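Succinylglutamate desuccinylase (Vibrio parahaemolyticus, PDB 2BCO) probably catalyses the zinc-dependent hydrolysis of N-succinyl-L-glutamate to succinate and L-glutamate, the final step of the AST route of arginine degradation. Local coordinates at residues A[257-262]-A[337-342]; A[192-197]-A[323-328]; A[36-41]-A[134-139]; A[113-118]-A[122-127]. One frame throughout, in Å; residues are numbered along the deposited sequence.

Interaction 1: A[257-262]-A[337-342]; sequences CIKYRV and GELVYD
Arg261 lies across the ring of Tyr341 where strand 258-262 faces strand 338-341, the second arm of an antiparallel beta-hairpin. The first arm, strand 322-335, pairs with both, and its Val330 touches Arg261 and Tyr341 alike. Packing is closest along the arginine. Its CB stands over one ring face, 4.0 Å from the Tyr341 centroid and 14° off the normal, a CH-pi contact. The chain then runs extended across the ring, bringing Arg261 CD within 3.7 Å of Tyr341 CD2. Nearby, Leu339 CD2 sits 4.0 Å from Lys259 CD and equally far from CE, the two side chains crossing at about a right angle. Bends at chi2 and chi4 curl the lysine back past the start of its strand, where NZ donates to Cys257 O at 2.7 Å.

The outer side is loose. The exposed, poorly ordered Asp342 brings OD2 no nearer than 4.5 Å to Arg261 NE, well out of the guanidinium plane, so any attraction is probably one of charge alone. A different polar link spans the strands beside the ring: one water accepts from Val262 N at 2.8 Å and shares a hydrogen bond with Tyr341 OH at 2.7 Å.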
loop_
_atom_site.group_PDB
_atom_site.type_symbol
_atom_site.label_atom_id
_atom_site.label_comp_id
_atom_site.label_asym_id
_atom_site.label_seq_id
_atom_site.Cartn_x
_atom_site.Cartn_y
_atom_site.Cartn_z
ATOM N N CYS A 257 8.102 -9.414 -11.890
ATOM C CA CYS A 257 6.718 -9.581 -11.466
ATOM C C CYS A 257 5.867 -9.362 -12.715
ATOM O O CYS A 257 6.307 -8.713 -13.665
ATOM C CB CYS A 257 6.356 -8.548 -10.392
ATOM S SG CYS A 257 6.570 -6.821 -10.884
ATOM N N ILE A 258 4.662 -9.912 -12.731
ATOM C CA ILE A 258 3.790 -9.726 -13.878
ATOM C C ILE A 258 3.310 -8.268 -13.883
ATOM O O ILE A 258 2.967 -7.718 -12.832
ATOM C CB ILE A 258 2.591 -10.689 -13.805
ATOM C CG1 ILE A 258 3.104 -12.136 -13.819
ATOM C CG2 ILE A 258 1.638 -10.451 -14.982
ATOM C CD1 ILE A 258 2.060 -13.150 -13.420
ATOM N N LYS A 259 3.313 -7.642 -15.057
ATOM C CA LYS A 259 2.886 -6.253 -15.182
ATOM C C LYS A 259 1.498 -6.227 -15.823
ATOM O O LYS A 259 1.274 -6.842 -16.871
ATOM C CB LYS A 259 3.867 -5.464 -16.062
ATOM C CG LYS A 259 5.360 -5.652 -15.747
ATOM C CD LYS A 259 5.741 -5.121 -14.364
ATOM C CE LYS A 259 7.256 -5.158 -14.142
ATOM N NZ LYS A 259 7.838 -6.530 -14.272
ATOM N N TYR A 260 0.566 -5.523 -15.188
ATOM C CA TYR A 260 -0.799 -5.419 -15.693
ATOM C C TYR A 260 -1.117 -3.965 -16.004
ATOM O O TYR A 260 -0.481 -3.064 -15.477
ATOM C CB TYR A 260 -1.806 -5.918 -14.648
ATOM C CG TYR A 260 -1.866 -7.420 -14.467
ATOM C CD1 TYR A 260 -2.597 -8.223 -15.346
ATOM C CD2 TYR A 260 -1.197 -8.039 -13.419
ATOM C CE1 TYR A 260 -2.655 -9.611 -15.183
ATOM C CE2 TYR A 260 -1.250 -9.424 -13.247
ATOM C CZ TYR A 260 -1.979 -10.203 -14.130
ATOM O OH TYR A 260 -2.034 -11.569 -13.955
ATOM N N ARG A 261 -2.090 -3.748 -16.878
ATOM C CA ARG A 261 -2.537 -2.404 -17.227
ATOM C C ARG A 261 -4.053 -2.483 -17.165
ATOM O O ARG A 261 -4.619 -3.575 -17.212
ATOM C CB ARG A 261 -2.089 -1.997 -18.642
ATOM C CG ARG A 261 -2.825 -2.680 -19.796
ATOM C CD ARG A 261 -2.377 -2.104 -21.150
ATOM N NE ARG A 261 -2.899 -2.844 -22.301
ATOM C CZ ARG A 261 -4.156 -2.793 -22.729
ATOM N NH1 ARG A 261 -5.045 -2.030 -22.112
ATOM N NH2 ARG A 261 -4.526 -3.517 -23.778
ATOM N N VAL A 262 -4.717 -1.341 -17.064
ATOM C CA VAL A 262 -6.171 -1.353 -16.999
ATOM C C VAL A 262 -6.828 -1.437 -18.382
ATOM O O VAL A 262 -6.797 -0.479 -19.152
ATOM C CB VAL A 262 -6.686 -0.104 -16.260
ATOM C CG1 VAL A 262 -8.213 -0.098 -16.235
ATOM C CG2 VAL A 262 -6.112 -0.077 -14.847
ATOM N N GLY A 337 13.951 5.833 -17.450
ATOM C CA GLY A 337 13.825 5.460 -16.051
ATOM C C GLY A 337 12.397 5.287 -15.558
ATOM O O GLY A 337 12.170 5.120 -14.360
ATOM N N GLU A 338 11.440 5.324 -16.479
ATOM C CA GLU A 338 10.028 5.178 -16.149
ATOM C C GLU A 338 9.463 3.915 -16.808
ATOM O O GLU A 338 9.696 3.667 -17.997
ATOM C CB GLU A 338 9.257 6.413 -16.641
ATOM C CG GLU A 338 7.734 6.321 -16.528
ATOM C CD GLU A 338 7.224 6.436 -15.087
ATOM O OE1 GLU A 338 6.000 6.346 -14.892
ATOM O OE2 GLU A 338 8.036 6.618 -14.153
ATOM N N LEU A 339 8.722 3.118 -16.046
ATOM C CA LEU A 339 8.149 1.904 -16.612
ATOM C C LEU A 339 6.867 2.265 -17.351
ATOM O O LEU A 339 5.886 2.686 -16.732
ATOM C CB LEU A 339 7.848 0.860 -15.523
ATOM C CG LEU A 339 7.463 -0.501 -16.128
ATOM C CD1 LEU A 339 8.735 -1.224 -16.597
ATOM C CD2 LEU A 339 6.702 -1.358 -15.117
ATOM N N VAL A 340 6.882 2.108 -18.673
ATOM C CA VAL A 340 5.718 2.419 -19.496
ATOM C C VAL A 340 5.316 1.188 -20.295
ATOM O O VAL A 340 6.069 0.220 -20.369
ATOM C CB VAL A 340 6.006 3.583 -20.496
ATOM C CG1 VAL A 340 6.496 4.815 -19.741
ATOM C CG2 VAL A 340 7.033 3.142 -21.548
ATOM N N TYR A 341 4.127 1.210 -20.880
ATOM C CA TYR A 341 3.688 0.074 -21.680
ATOM C C TYR A 341 3.297 0.432 -23.116
ATOM O O TYR A 341 2.980 1.584 -23.428
ATOM C CB TYR A 341 2.535 -0.666 -21.000
ATOM C CG TYR A 341 1.458 0.208 -20.405
ATOM C CD1 TYR A 341 1.568 0.696 -19.106
ATOM C CD2 TYR A 341 0.298 0.494 -21.116
ATOM C CE1 TYR A 341 0.531 1.443 -18.521
ATOM C CE2 TYR A 341 -0.741 1.239 -20.545
ATOM C CZ TYR A 341 -0.618 1.706 -19.250
ATOM O OH TYR A 341 -1.650 2.417 -18.689
ATOM N N ASP A 342 3.318 -0.588 -23.974
ATOM C CA ASP A 342 3.011 -0.467 -25.400
ATOM C C ASP A 342 4.173 0.170 -26.160
ATOM O O ASP A 342 4.936 -0.592 -26.788
ATOM C CB ASP A 342 1.737 0.356 -25.622
ATOM C CG ASP A 342 0.484 -0.416 -25.287
ATOM O OD1 ASP A 342 -0.623 0.114 -25.520
ATOM O OD2 ASP A 342 0.613 -1.556 -24.790
HETATM O O HOH W 1 -3.225 1.012 -16.969
#

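Interaction 2: A[192-197]-A[323-328]; sequences AVLLSN and AALMVC
One leucine supplies practically the whole of one side of this contact: Leu194 faces both Leu325 and Val327, touching each with a different methyl. Its CD2 lies 4.0 Å from Val327 CG1, and the same valine methyl is 4.1 Å from Leu194 CG, the two side chains meeting at about a right angle. The other branch, Leu194 CD1, approaches Leu325 CD2 at 4.2 Å. Thus the leucine fork straddles two residues that lie two positions apart on strand 323-328 and point to the same side of it. Leu194 CG stands opposite the backbone N (chi1 -158°), which carries the fork across to that strand. No hydrogen bond joins the segments, and the nearest CA atoms, those of Leu194 and Val327, remain 8.0 Å apart, so apolar side chains make the contact.

The example illustrates a buried apolar seam, consistent with a junction between the catalytic domain and the barrel-sandwich hybrid domain. The Leu194 side chain is about 8 Å from that of Glu219, the predicted active-site residue. Strand 192-195 pairs in parallel with strands 165-169 and 258-267; the latter pairs antiparallel with strand 322-335, where Ala323 and Ala324 form a classic beta bulge opposite Ile266. Val327 also packs on Val311 of strand 309-311.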
loop_
_atom_site.group_PDB
_atom_site.type_symbol
_atom_site.label_atom_id
_atom_site.label_comp_id
_atom_site.label_asym_id
_atom_site.label_seq_id
_atom_site.Cartn_x
_atom_site.Cartn_y
_atom_site.Cartn_z
ATOM N N ALA A 192 2.682 -9.656 -8.837
ATOM C CA ALA A 192 2.203 -8.790 -9.899
ATOM C C ALA A 192 2.030 -7.343 -9.466
ATOM O O ALA A 192 1.832 -7.056 -8.280
ATOM C CB ALA A 192 0.885 -9.322 -10.436
ATOM N N VAL A 193 2.130 -6.436 -10.438
ATOM C CA VAL A 193 1.937 -5.016 -10.182
ATOM C C VAL A 193 0.935 -4.466 -11.189
ATOM O O VAL A 193 1.076 -4.668 -12.391
ATOM C CB VAL A 193 3.239 -4.204 -10.312
ATOM C CG1 VAL A 193 2.998 -2.772 -9.835
ATOM C CG2 VAL A 193 4.338 -4.855 -9.487
ATOM N N LEU A 194 -0.088 -3.792 -10.686
ATOM C CA LEU A 194 -1.117 -3.203 -11.535
ATOM C C LEU A 194 -0.764 -1.709 -11.683
ATOM O O LEU A 194 -0.611 -0.996 -10.690
ATOM C CB LEU A 194 -2.491 -3.359 -10.869
ATOM C CG LEU A 194 -3.781 -3.299 -11.704
ATOM C CD1 LEU A 194 -4.889 -2.703 -10.846
ATOM C CD2 LEU A 194 -3.590 -2.471 -12.969
ATOM N N LEU A 195 -0.608 -1.252 -12.920
ATOM C CA LEU A 195 -0.287 0.142 -13.182
ATOM C C LEU A 195 -1.605 0.893 -13.383
ATOM O O LEU A 195 -2.272 0.700 -14.391
ATOM C CB LEU A 195 0.561 0.254 -14.448
ATOM C CG LEU A 195 1.839 -0.580 -14.483
ATOM C CD1 LEU A 195 2.502 -0.421 -15.831
ATOM C CD2 LEU A 195 2.778 -0.159 -13.369
ATOM N N SER A 196 -1.992 1.732 -12.429
ATOM C CA SER A 196 -3.246 2.473 -12.566
ATOM C C SER A 196 -3.222 3.394 -13.784
ATOM O O SER A 196 -2.165 3.892 -14.164
ATOM C CB SER A 196 -3.516 3.316 -11.320
ATOM O OG SER A 196 -3.805 2.505 -10.200
ATOM N N ASN A 197 -4.385 3.618 -14.391
ATOM C CA ASN A 197 -4.479 4.511 -15.544
ATOM C C ASN A 197 -5.358 5.700 -15.179
ATOM O O ASN A 197 -5.672 6.522 -16.030
ATOM C CB ASN A 197 -5.056 3.782 -16.774
ATOM C CG ASN A 197 -6.565 3.570 -16.680
ATOM O OD1 ASN A 197 -7.113 3.416 -15.588
ATOM N ND2 ASN A 197 -7.237 3.537 -17.827
ATOM N N ALA A 323 -17.292 0.064 -10.267
ATOM C CA ALA A 323 -17.626 -1.208 -9.642
ATOM C C ALA A 323 -16.540 -2.259 -9.833
ATOM O O ALA A 323 -16.502 -3.255 -9.109
ATOM C CB ALA A 323 -18.938 -1.720 -10.205
ATOM N N ALA A 324 -15.660 -2.041 -10.803
ATOM C CA ALA A 324 -14.589 -2.999 -11.063
ATOM C C ALA A 324 -13.539 -2.513 -12.056
ATOM O O ALA A 324 -13.725 -1.530 -12.776
ATOM C CB ALA A 324 -15.184 -4.322 -11.562
ATOM N N LEU A 325 -12.429 -3.238 -12.079
ATOM C CA LEU A 325 -11.322 -2.951 -12.969
ATOM C C LEU A 325 -11.139 -4.193 -13.819
ATOM O O LEU A 325 -11.254 -5.306 -13.324
ATOM C CB LEU A 325 -10.055 -2.694 -12.154
ATOM C CG LEU A 325 -9.317 -1.353 -12.273
ATOM C CD1 LEU A 325 -10.244 -0.238 -12.730
ATOM C CD2 LEU A 325 -8.709 -1.021 -10.915
HETATM N N MSE A 326 -10.911 -4.009 -15.109
HETATM C CA MSE A 326 -10.661 -5.135 -15.996
HETATM C C MSE A 326 -9.215 -4.900 -16.398
HETATM O O MSE A 326 -8.873 -3.845 -16.927
HETATM C CB MSE A 326 -11.571 -5.086 -17.224
HETATM C CG MSE A 326 -13.053 -5.249 -16.926
HETATM SE SE MSE A 326 -13.461 -6.966 -16.161
HETATM C CE MSE A 326 -13.759 -7.958 -17.802
ATOM N N VAL A 327 -8.363 -5.874 -16.123
ATOM C CA VAL A 327 -6.951 -5.734 -16.430
ATOM C C VAL A 327 -6.427 -6.853 -17.309
ATOM O O VAL A 327 -7.099 -7.867 -17.506
ATOM C CB VAL A 327 -6.135 -5.701 -15.138
ATOM C CG1 VAL A 327 -6.688 -4.617 -14.221
ATOM C CG2 VAL A 327 -6.198 -7.059 -14.448
ATOM N N CYS A 328 -5.222 -6.657 -17.831
ATOM C CA CYS A 328 -4.581 -7.641 -18.686
ATOM C C CYS A 328 -3.085 -7.392 -18.676
ATOM O O CYS A 328 -2.643 -6.252 -18.506
ATOM C CB CYS A 328 -5.110 -7.532 -20.119
ATOM S SG CYS A 328 -4.849 -5.919 -20.907
#

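Interaction 3: A[36-41]-A[134-139]; sequences LYQRGV and KLLVRD
Leu136 overlaps the end of Val41, the two side chains meeting tip to tip between a helix and a beta turn. The closest approach is 3.7 Å, from Leu136 CD1 to Val41 CG2. The other valine methyl, CG1, sits against the fork of the leucine, 4.1 Å from Leu136 CD1 and 4.2 Å from its CD2, so both branches of each residue take part. In Leu136, CG stands opposite the carbonyl carbon (chi1 -58°), which directs the fork away from the helix and toward the valine.

Gln38 closes one margin of this small apolar patch. Its chain is extended beyond CG, and OE1 comes to 4.2 Å from Leu136 CD2, a van der Waals approach rather than a polar bond. Both contributors from 36-41 are brought together by a type II beta turn from Gln38 to Val41, closed by Val41 N donating to Gln38 O at 3.1 Å, with Gly40 at positive phi. Val41 CG1 additionally lies in the plane of the Tyr37 ring, at its edge. On the exposed part of the helix, the chemistry changes: Arg138 grips Asp139 OD1 side-on with NE and NH2, each at 3.1 Å.

Beneath the contact, Val41 touches Leu92 and Leu136 touches Ile94, both on strand 90-95, while Val137 turns to helix 203-211. A helix laid over a mixed sheet in this way is typical of the alpha/beta catalytic domain of the zinc exopeptidase clan.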
loop_
_atom_site.group_PDB
_atom_site.type_symbol
_atom_site.label_atom_id
_atom_site.label_comp_id
_atom_site.label_asym_id
_atom_site.label_seq_id
_atom_site.Cartn_x
_atom_site.Cartn_y
_atom_site.Cartn_z
ATOM N N LEU A 36 9.148 9.401 18.275
ATOM C CA LEU A 36 7.728 9.068 18.310
ATOM C C LEU A 36 6.942 10.372 18.364
ATOM O O LEU A 36 6.787 10.966 19.423
ATOM C CB LEU A 36 7.394 8.215 19.539
ATOM C CG LEU A 36 5.977 7.614 19.557
ATOM C CD1 LEU A 36 5.852 6.568 18.460
ATOM C CD2 LEU A 36 5.694 6.983 20.912
ATOM N N TYR A 37 6.445 10.816 17.216
ATOM C CA TYR A 37 5.699 12.063 17.148
ATOM C C TYR A 37 4.366 12.017 17.881
ATOM O O TYR A 37 4.012 12.953 18.594
ATOM C CB TYR A 37 5.452 12.450 15.695
ATOM C CG TYR A 37 6.693 12.852 14.939
ATOM C CD1 TYR A 37 7.458 13.945 15.341
ATOM C CD2 TYR A 37 7.079 12.173 13.790
ATOM C CE1 TYR A 37 8.580 14.351 14.610
ATOM C CE2 TYR A 37 8.194 12.568 13.054
ATOM C CZ TYR A 37 8.937 13.657 13.465
ATOM O OH TYR A 37 10.031 14.051 12.730
ATOM N N GLN A 38 3.631 10.925 17.696
ATOM C CA GLN A 38 2.324 10.745 18.319
ATOM C C GLN A 38 1.992 9.261 18.205
ATOM O O GLN A 38 2.808 8.486 17.703
ATOM C CB GLN A 38 1.274 11.575 17.575
ATOM C CG GLN A 38 1.164 11.212 16.100
ATOM C CD GLN A 38 0.229 12.116 15.324
ATOM O OE1 GLN A 38 0.556 13.266 15.033
ATOM N NE2 GLN A 38 -0.945 11.599 14.984
ATOM N N ARG A 39 0.805 8.861 18.652
ATOM C CA ARG A 39 0.429 7.451 18.579
ATOM C C ARG A 39 0.496 6.884 17.156
ATOM O O ARG A 39 -0.165 7.382 16.242
ATOM C CB ARG A 39 -0.975 7.225 19.158
ATOM C CG ARG A 39 -1.412 5.759 19.130
ATOM C CD ARG A 39 -2.616 5.434 20.023
ATOM N NE ARG A 39 -3.879 5.990 19.537
ATOM C CZ ARG A 39 -5.059 5.374 19.638
ATOM N NH1 ARG A 39 -5.148 4.172 20.204
ATOM N NH2 ARG A 39 -6.157 5.965 19.183
ATOM N N GLY A 40 1.313 5.848 16.983
ATOM C CA GLY A 40 1.442 5.198 15.693
ATOM C C GLY A 40 2.281 5.909 14.652
ATOM O O GLY A 40 2.202 5.587 13.472
ATOM N N VAL A 41 3.083 6.876 15.072
ATOM C CA VAL A 41 3.921 7.608 14.138
ATOM C C VAL A 41 5.348 7.562 14.674
ATOM O O VAL A 41 5.657 8.170 15.696
ATOM C CB VAL A 41 3.437 9.063 14.001
ATOM C CG1 VAL A 41 4.284 9.812 12.980
ATOM C CG2 VAL A 41 1.959 9.069 13.586
ATOM N N LYS A 134 -1.961 13.578 5.773
ATOM C CA LYS A 134 -1.425 14.463 4.744
ATOM C C LYS A 134 -0.352 15.356 5.356
ATOM O O LYS A 134 0.619 15.713 4.690
ATOM C CB LYS A 134 -2.524 15.338 4.135
ATOM C CG LYS A 134 -3.696 14.585 3.545
ATOM C CD LYS A 134 -4.668 15.560 2.907
ATOM C CE LYS A 134 -5.856 14.843 2.300
ATOM N NZ LYS A 134 -6.813 15.807 1.675
ATOM N N LEU A 135 -0.546 15.717 6.622
ATOM C CA LEU A 135 0.405 16.557 7.353
ATOM C C LEU A 135 1.718 15.805 7.609
ATOM O O LEU A 135 2.802 16.357 7.442
ATOM C CB LEU A 135 -0.211 16.996 8.687
ATOM C CG LEU A 135 -0.920 18.350 8.810
ATOM C CD1 LEU A 135 -1.523 18.778 7.490
ATOM C CD2 LEU A 135 -1.987 18.257 9.905
ATOM N N LEU A 136 1.608 14.545 8.030
ATOM C CA LEU A 136 2.783 13.715 8.301
ATOM C C LEU A 136 3.623 13.554 7.039
ATOM O O LEU A 136 4.850 13.533 7.099
ATOM C CB LEU A 136 2.360 12.332 8.783
ATOM C CG LEU A 136 1.493 12.258 10.036
ATOM C CD1 LEU A 136 1.231 10.802 10.366
ATOM C CD2 LEU A 136 2.193 12.947 11.199
ATOM N N VAL A 137 2.954 13.421 5.899
ATOM C CA VAL A 137 3.646 13.262 4.634
ATOM C C VAL A 137 4.419 14.531 4.326
ATOM O O VAL A 137 5.605 14.489 3.980
ATOM C CB VAL A 137 2.650 12.989 3.476
ATOM C CG1 VAL A 137 3.359 13.110 2.132
ATOM C CG2 VAL A 137 2.053 11.603 3.625
ATOM N N ARG A 138 3.730 15.662 4.459
ATOM C CA ARG A 138 4.325 16.958 4.199
ATOM C C ARG A 138 5.577 17.175 5.049
ATOM O O ARG A 138 6.638 17.513 4.518
ATOM C CB ARG A 138 3.309 18.063 4.488
ATOM C CG ARG A 138 3.789 19.468 4.144
ATOM C CD ARG A 138 2.945 20.498 4.870
ATOM N NE ARG A 138 3.077 20.373 6.321
ATOM C CZ ARG A 138 2.321 21.028 7.197
ATOM N NH1 ARG A 138 1.375 21.852 6.767
ATOM N NH2 ARG A 138 2.511 20.871 8.502
ATOM N N ASP A 139 5.455 16.971 6.361
ATOM C CA ASP A 139 6.580 17.174 7.272
ATOM C C ASP A 139 7.764 16.254 7.012
ATOM O O ASP A 139 8.919 16.655 7.166
ATOM C CB ASP A 139 6.136 16.996 8.729
ATOM C CG ASP A 139 5.208 18.106 9.200
ATOM O OD1 ASP A 139 4.991 19.083 8.440
ATOM O OD2 ASP A 139 4.697 17.996 10.340
#

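Interaction 4: A[113-118]-A[122-127]; sequences NRLFDE and EPTKEL
Leu115 reaches from its loop into the first turn of helix 125-141, meeting Glu126, Leu127 and Thr124 with a single methyl. CB and CG stand back from the helix and serve as the stalk. With chi2 at 178°, CD1 continues the line of the chain and makes the contact, whereas CD2 lies farther from the helix. CD1 touches Glu126 CB at 3.5 Å and comes just as near, 3.5 Å, to Leu127 N. It is also 4.0 Å from Thr124 OG1 and, more loosely, 4.5 Å from Leu127 CB.

The apolar tip therefore covers a polar arrangement. Thr124 OG1 accepts from Leu127 N at 3.0 Å, with an N-H...O angle of 140°. Beyond its CB, Glu126 bends at chi2 and carries its carboxylate away from Leu115: OE2 is bonded by His97 NE2 and Leu108 N, OE1 by the backbone N atoms of Glu109 and Glu110. These four bonds satisfy a buried acid, three tying the helix start to the 108-110 loop. The Glu126 side chain lies about 8 Å from that of the zinc ligand His63. The arrangement is that of a helix N-cap, with Thr124 as the capping residue and a leucine packed over the first turn.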
loop_
_atom_site.group_PDB
_atom_site.type_symbol
_atom_site.label_atom_id
_atom_site.label_comp_id
_atom_site.label_asym_id
_atom_site.label_seq_id
_atom_site.Cartn_x
_atom_site.Cartn_y
_atom_site.Cartn_z
ATOM N N ASN A 113 -9.064 4.947 2.891
ATOM C CA ASN A 113 -8.324 5.057 1.647
ATOM C C ASN A 113 -9.077 5.598 0.433
ATOM O O ASN A 113 -8.699 5.335 -0.705
ATOM C CB ASN A 113 -7.669 3.715 1.327
ATOM C CG ASN A 113 -6.276 3.877 0.775
ATOM O OD1 ASN A 113 -5.562 4.817 1.132
ATOM N ND2 ASN A 113 -5.873 2.960 -0.082
ATOM N N ARG A 114 -10.126 6.373 0.689
ATOM C CA ARG A 114 -10.912 7.009 -0.358
ATOM C C ARG A 114 -11.013 8.499 -0.039
ATOM O O ARG A 114 -11.650 9.260 -0.757
ATOM C CB ARG A 114 -12.319 6.411 -0.413
ATOM C CG ARG A 114 -12.437 5.192 -1.312
ATOM C CD ARG A 114 -13.745 4.438 -1.081
ATOM N NE ARG A 114 -13.778 3.172 -1.814
ATOM C CZ ARG A 114 -14.608 2.166 -1.547
ATOM N NH1 ARG A 114 -15.485 2.266 -0.558
ATOM N NH2 ARG A 114 -14.557 1.053 -2.268
ATOM N N LEU A 115 -10.348 8.907 1.033
ATOM C CA LEU A 115 -10.420 10.281 1.515
ATOM C C LEU A 115 -9.240 11.202 1.266
ATOM O O LEU A 115 -9.151 12.253 1.891
ATOM C CB LEU A 115 -10.707 10.252 3.015
ATOM C CG LEU A 115 -11.901 9.380 3.411
ATOM C CD1 LEU A 115 -12.070 9.376 4.919
ATOM C CD2 LEU A 115 -13.154 9.921 2.730
ATOM N N PHE A 116 -8.340 10.834 0.361
ATOM C CA PHE A 116 -7.186 11.680 0.089
ATOM C C PHE A 116 -7.305 12.557 -1.155
ATOM O O PHE A 116 -6.419 13.368 -1.405
ATOM C CB PHE A 116 -5.916 10.833 0.002
ATOM C CG PHE A 116 -5.502 10.242 1.315
ATOM C CD1 PHE A 116 -4.833 11.014 2.261
ATOM C CD2 PHE A 116 -5.838 8.924 1.636
ATOM C CE1 PHE A 116 -4.497 10.485 3.507
ATOM C CE2 PHE A 116 -5.509 8.387 2.876
ATOM C CZ PHE A 116 -4.839 9.168 3.820
ATOM N N ASP A 117 -8.375 12.405 -1.933
ATOM C CA ASP A 117 -8.540 13.234 -3.130
ATOM C C ASP A 117 -9.199 14.583 -2.827
ATOM O O ASP A 117 -9.668 14.824 -1.715
ATOM C CB ASP A 117 -9.328 12.494 -4.225
ATOM C CG ASP A 117 -10.756 12.163 -3.819
ATOM O OD1 ASP A 117 -11.495 11.637 -4.677
ATOM O OD2 ASP A 117 -11.144 12.410 -2.656
ATOM N N GLU A 118 -9.229 15.456 -3.829
ATOM C CA GLU A 118 -9.792 16.794 -3.676
ATOM C C GLU A 118 -11.319 16.927 -3.703
ATOM O O GLU A 118 -11.832 18.041 -3.651
ATOM C CB GLU A 118 -9.184 17.736 -4.725
ATOM C CG GLU A 118 -7.751 18.163 -4.432
ATOM C CD GLU A 118 -7.164 19.064 -5.514
ATOM O OE1 GLU A 118 -7.005 18.597 -6.664
ATOM O OE2 GLU A 118 -6.863 20.240 -5.214
ATOM N N GLU A 122 -17.859 14.186 3.646
ATOM C CA GLU A 122 -18.621 14.496 4.845
ATOM C C GLU A 122 -17.679 14.309 6.030
ATOM O O GLU A 122 -16.716 13.554 5.948
ATOM C CB GLU A 122 -19.822 13.549 4.972
ATOM C CG GLU A 122 -20.855 13.697 3.858
ATOM C CD GLU A 122 -21.503 15.075 3.840
ATOM O OE1 GLU A 122 -22.143 15.447 4.847
ATOM O OE2 GLU A 122 -21.371 15.786 2.821
ATOM N N PRO A 123 -17.936 15.002 7.147
ATOM C CA PRO A 123 -17.051 14.844 8.307
ATOM C C PRO A 123 -17.158 13.430 8.890
ATOM O O PRO A 123 -18.259 12.977 9.195
ATOM C CB PRO A 123 -17.571 15.895 9.292
ATOM C CG PRO A 123 -18.293 16.889 8.415
ATOM C CD PRO A 123 -18.976 16.011 7.411
ATOM N N THR A 124 -16.026 12.737 9.025
ATOM C CA THR A 124 -16.004 11.381 9.595
ATOM C C THR A 124 -14.732 11.207 10.408
ATOM O O THR A 124 -13.814 12.011 10.295
ATOM C CB THR A 124 -16.028 10.267 8.500
ATOM O OG1 THR A 124 -14.848 10.351 7.682
ATOM C CG2 THR A 124 -17.283 10.389 7.638
ATOM N N LYS A 125 -14.665 10.168 11.233
ATOM C CA LYS A 125 -13.449 9.936 12.011
ATOM C C LYS A 125 -12.281 9.762 11.040
ATOM O O LYS A 125 -11.186 10.271 11.266
ATOM C CB LYS A 125 -13.568 8.673 12.868
ATOM C CG LYS A 125 -14.558 8.755 14.000
ATOM C CD LYS A 125 -14.450 7.530 14.909
ATOM C CE LYS A 125 -15.522 7.544 15.999
ATOM N NZ LYS A 125 -15.490 8.806 16.794
ATOM N N GLU A 126 -12.518 9.045 9.949
ATOM C CA GLU A 126 -11.462 8.811 8.971
ATOM C C GLU A 126 -11.016 10.078 8.222
ATOM O O GLU A 126 -9.849 10.197 7.834
ATOM C CB GLU A 126 -11.903 7.720 7.992
ATOM C CG GLU A 126 -11.898 6.299 8.582
ATOM C CD GLU A 126 -13.106 5.973 9.477
ATOM O OE1 GLU A 126 -14.176 6.599 9.317
ATOM O OE2 GLU A 126 -12.989 5.062 10.328
ATOM N N LEU A 127 -11.927 11.034 8.041
ATOM C CA LEU A 127 -11.576 12.265 7.339
ATOM C C LEU A 127 -10.497 13.008 8.125
ATOM O O LEU A 127 -9.474 13.427 7.567
ATOM C CB LEU A 127 -12.804 13.174 7.174
ATOM C CG LEU A 127 -12.944 13.961 5.858
ATOM C CD1 LEU A 127 -13.728 15.251 6.115
ATOM C CD2 LEU A 127 -11.588 14.297 5.280
#

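How the interactions relate
Interactions 1 and 2 adjoin, their centres 11 Å apart, and share a beta framework: Ile258 O and Tyr260 N each probably hydrogen-bond to Val193, while Arg261 O packs on Val327 CB. Interaction 2 is the buried member and wholly apolar; interaction 1, at the surface, adds a CH-pi contact, a water bridge and loose charges. Interactions 3 and 4 both use helix 125-141, at different turns, and are partly buried; Lys134 packs against the backbone of Phe116, bringing them into touch. Interaction 3 is mainly aliphatic, whereas interaction 4 sets a methyl over a polar helix start. Interactions 1 and 3 lie on opposite sides of the chain's centre, about 32 Å apart between centres.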